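PDB 6UCZ: dihydropteroate synthase from Anaplasma phagocytophilum, which catalyses the condensation of 6-hydroxymethyl-7,8-dihydropterin pyrophosphate with p-aminobenzoate to give 7,8-dihydropteroate, a step in folate biosynthesis. Local coordinates for residues R57-L62 and P98-I103. Numbering follows the deposited sequence. Where two conformers were deposited one is given.
Sequences RHATDL and PEIIRI
A59 and I100 make the close approach between two neighbouring helices: the alanine methyl CB sits 4.0 Å from I100 CG1, and the CA atoms of the pair are 6.5 Å apart. A59 points its methyl straight at the other helix, and having no more side chain than this, it lets the isoleucine come in alongside. I100 places CG1 anti to its carbonyl carbon (chi1 -69°), which brings this methylene to A59 CB as the nearest atom, with the methyl CG2 only slightly farther. Both residues are buried. I100 also packs on I56, one turn before T60, and on L36 and V72, so its side chain fills the wedge where the two helices meet the strands beneath.

Those strands belong to the parallel eight-stranded TIM barrel of dihydropteroate synthase. Helix 52-64 follows strand 31-37, and helix 97-106 comes after strand 69-73 with the short helix 86-93 in between; the two lie side by side on the outside of the barrel.

Further out the packing thins. T60 and I103 stand 7.3 Å apart at their CA atoms. The hydroxyl oxygen OG1, hydrogen-bonded to I56 O of its own helix, is the threonine atom that comes nearest I103 CG2, at a loose van der Waals distance of 4.2 Å. I103 leans toward helix 52-64 and reaches I56 and I63 as well.

On the solvent side of helix 97-106, R102 grips E99 side-on with two nitrogens: NE to OE2 at 2.8 Å, a salt bridge, and NH2 to OE1 at 3.2 Å. The second bond is nearly straight (174°), runs in the guanidinium plane and uses the syn lone pair of OE1. This bidentate pair ties one turn of the helix to itself and makes no direct contact with 57-62.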
ATOM      1  N   ARG A  57       5.483  -1.452 -19.986  1.00 50.77           N
ATOM      2  CA  ARG A  57       5.333  -0.075 -20.434  1.00 46.20           C
ATOM      3  C   ARG A  57       4.792   0.805 -19.320  1.00 44.26           C
ATOM      4  O   ARG A  57       5.236   1.948 -19.154  1.00 40.78           O
ATOM      5  CB  ARG A  57       4.424  -0.017 -21.659  1.00 51.38           C
ATOM      6  N   HIS A  58       3.823   0.304 -18.551  1.00 37.36           N
ATOM      7  CA  HIS A  58       3.314   1.112 -17.447  1.00 40.05           C
ATOM      8  C   HIS A  58       4.386   1.326 -16.384  1.00 38.13           C
ATOM      9  O   HIS A  58       4.553   2.443 -15.884  1.00 37.27           O
ATOM     10  CB  HIS A  58       2.061   0.476 -16.832  1.00 41.74           C
ATOM     11  CG  HIS A  58       1.326   1.388 -15.893  1.00 46.03           C
ATOM     12  ND1 HIS A  58       1.024   2.694 -16.211  1.00 51.07           N
ATOM     13  CD2 HIS A  58       0.836   1.182 -14.647  1.00 50.66           C
ATOM     14  CE1 HIS A  58       0.380   3.254 -15.203  1.00 52.25           C
ATOM     15  NE2 HIS A  58       0.252   2.359 -14.241  1.00 49.47           N
ATOM     16  N   ALA A  59       5.134   0.274 -16.038  1.00 35.70           N
ATOM     17  CA  ALA A  59       6.212   0.434 -15.068  1.00 35.55           C
ATOM     18  C   ALA A  59       7.236   1.457 -15.548  1.00 35.46           C
ATOM     19  O   ALA A  59       7.750   2.254 -14.753  1.00 34.69           O
ATOM     20  CB  ALA A  59       6.888  -0.909 -14.801  1.00 38.38           C
ATOM     21  N   THR A  60       7.555   1.436 -16.844  1.00 34.70           N
ATOM     22  CA  THR A  60       8.487   2.415 -17.399  1.00 46.43           C
ATOM     23  C   THR A  60       7.946   3.828 -17.258  1.00 41.88           C
ATOM     24  O   THR A  60       8.691   4.750 -16.902  1.00 39.06           O
ATOM     25  CB  THR A  60       8.772   2.106 -18.872  1.00 45.80           C
ATOM     26  OG1 THR A  60       9.359   0.807 -18.987  1.00 48.87           O
ATOM     27  CG2 THR A  60       9.707   3.153 -19.480  1.00 47.27           C
ATOM     28  N   ASP A  61       6.654   4.022 -17.539  1.00 42.44           N
ATOM     29  CA  ASP A  61       6.068   5.355 -17.417  0.53 46.41           C
ATOM     30  C   ASP A  61       6.068   5.822 -15.968  1.00 41.46           C
ATOM     31  O   ASP A  61       6.309   7.004 -15.690  1.00 34.02           O
ATOM     32  CB  ASP A  61       4.648   5.373 -17.979  0.53 47.39           C
ATOM     33  CG  ASP A  61       4.614   5.234 -19.483  0.53 52.12           C
ATOM     34  OD1 ASP A  61       5.631   5.548 -20.140  0.53 58.18           O
ATOM     35  OD2 ASP A  61       3.563   4.818 -20.011  0.53 54.85           O
ATOM     36  N   LEU A  62       5.813   4.907 -15.031  1.00 35.98           N
ATOM     37  CA  LEU A  62       5.826   5.271 -13.615  1.00 35.79           C
ATOM     38  C   LEU A  62       7.218   5.706 -13.179  1.00 38.13           C
ATOM     39  O   LEU A  62       7.371   6.672 -12.424  1.00 36.46           O
ATOM     40  CB  LEU A  62       5.349   4.096 -12.764  1.00 29.13           C
ATOM     41  CG  LEU A  62       3.902   3.614 -12.925  1.00 32.71           C
ATOM     42  CD1 LEU A  62       3.701   2.320 -12.144  1.00 30.99           C
ATOM     43  CD2 LEU A  62       2.919   4.665 -12.466  1.00 27.66           C
ATOM     44  N   PRO A  98      10.508 -10.005 -13.312  1.00 43.88           N
ATOM     45  CA  PRO A  98      11.950  -9.849 -13.573  1.00 51.10           C
ATOM     46  C   PRO A  98      12.300  -8.593 -14.361  1.00 51.36           C
ATOM     47  O   PRO A  98      13.271  -7.908 -14.017  1.00 49.79           O
ATOM     48  CB  PRO A  98      12.306 -11.125 -14.349  1.00 55.23           C
ATOM     49  CG  PRO A  98      11.299 -12.121 -13.944  1.00 43.35           C
ATOM     50  CD  PRO A  98      10.023 -11.316 -13.780  1.00 46.92           C
ATOM     51  N   GLU A  99      11.547  -8.274 -15.419  1.00 48.54           N
ATOM     52  CA  GLU A  99      11.865  -7.083 -16.204  1.00 50.81           C
ATOM     53  C   GLU A  99      11.566  -5.811 -15.424  1.00 41.26           C
ATOM     54  O   GLU A  99      12.344  -4.852 -15.477  1.00 44.78           O
ATOM     55  CB  GLU A  99      11.098  -7.086 -17.530  1.00 57.45           C
ATOM     56  CG  GLU A  99      11.897  -7.614 -18.718  1.00 65.20           C
ATOM     57  CD  GLU A  99      13.159  -6.810 -18.987  1.00 63.71           C
ATOM     58  OE1 GLU A  99      13.078  -5.747 -19.640  1.00 66.92           O
ATOM     59  OE2 GLU A  99      14.235  -7.242 -18.533  1.00 64.52           O
ATOM     60  N   ILE A 100      10.456  -5.788 -14.682  1.00 36.16           N
ATOM     61  CA  ILE A 100      10.122  -4.627 -13.865  1.00 34.01           C
ATOM     62  C   ILE A 100      11.207  -4.382 -12.827  1.00 40.26           C
ATOM     63  O   ILE A 100      11.631  -3.241 -12.608  1.00 34.89           O
ATOM     64  CB  ILE A 100       8.740  -4.816 -13.210  1.00 32.53           C
ATOM     65  CG1 ILE A 100       7.632  -4.766 -14.266  1.00 36.17           C
ATOM     66  CG2 ILE A 100       8.501  -3.791 -12.084  1.00 29.40           C
ATOM     67  CD1 ILE A 100       6.275  -5.255 -13.761  1.00 38.47           C
ATOM     68  N   ILE A 101      11.694  -5.453 -12.194  1.00 33.78           N
ATOM     69  CA  ILE A 101      12.758  -5.308 -11.206  1.00 39.02           C
ATOM     70  C   ILE A 101      14.029  -4.782 -11.863  1.00 41.86           C
ATOM     71  O   ILE A 101      14.706  -3.904 -11.316  1.00 37.20           O
ATOM     72  CB  ILE A 101      12.993  -6.649 -10.483  1.00 42.85           C
ATOM     73  CG1 ILE A 101      11.809  -6.971  -9.572  1.00 40.75           C
ATOM     74  CG2 ILE A 101      14.309  -6.639  -9.702  1.00 40.63           C
ATOM     75  CD1 ILE A 101      11.782  -8.429  -9.133  1.00 44.48           C
ATOM     76  N   ARG A 102      14.372  -5.303 -13.046  1.00 44.60           N
ATOM     77  CA  ARG A 102      15.579  -4.850 -13.734  1.00 52.16           C
ATOM     78  C   ARG A 102      15.465  -3.382 -14.134  1.00 48.03           C
ATOM     79  O   ARG A 102      16.403  -2.595 -13.950  1.00 48.79           O
ATOM     80  CB  ARG A 102      15.855  -5.714 -14.967  1.00 45.35           C
ATOM     81  CG  ARG A 102      17.214  -5.434 -15.618  1.00 49.24           C
ATOM     82  CD  ARG A 102      17.349  -6.158 -16.949  1.00 59.32           C
ATOM     83  NE  ARG A 102      16.436  -5.601 -17.944  1.00 63.27           N
ATOM     84  CZ  ARG A 102      16.716  -4.568 -18.731  1.00 64.82           C
ATOM     85  NH1 ARG A 102      17.908  -3.976 -18.667  1.00 64.02           N
ATOM     86  NH2 ARG A 102      15.805  -4.137 -19.592  1.00 66.25           N
ATOM     87  N   ILE A 103      14.332  -3.007 -14.721  1.00 43.43           N
ATOM     88  CA  ILE A 103      14.160  -1.637 -15.188  1.00 43.37           C
ATOM     89  C   ILE A 103      14.092  -0.674 -14.007  1.00 39.19           C
ATOM     90  O   ILE A 103      14.694   0.405 -14.035  1.00 44.02           O
ATOM     91  CB  ILE A 103      12.907  -1.552 -16.083  1.00 50.41           C
ATOM     92  CG1 ILE A 103      13.122  -2.377 -17.358  1.00 57.80           C
ATOM     93  CG2 ILE A 103      12.580  -0.112 -16.443  1.00 57.74           C
ATOM     94  CD1 ILE A 103      11.840  -2.805 -18.034  1.00 56.72           C
TER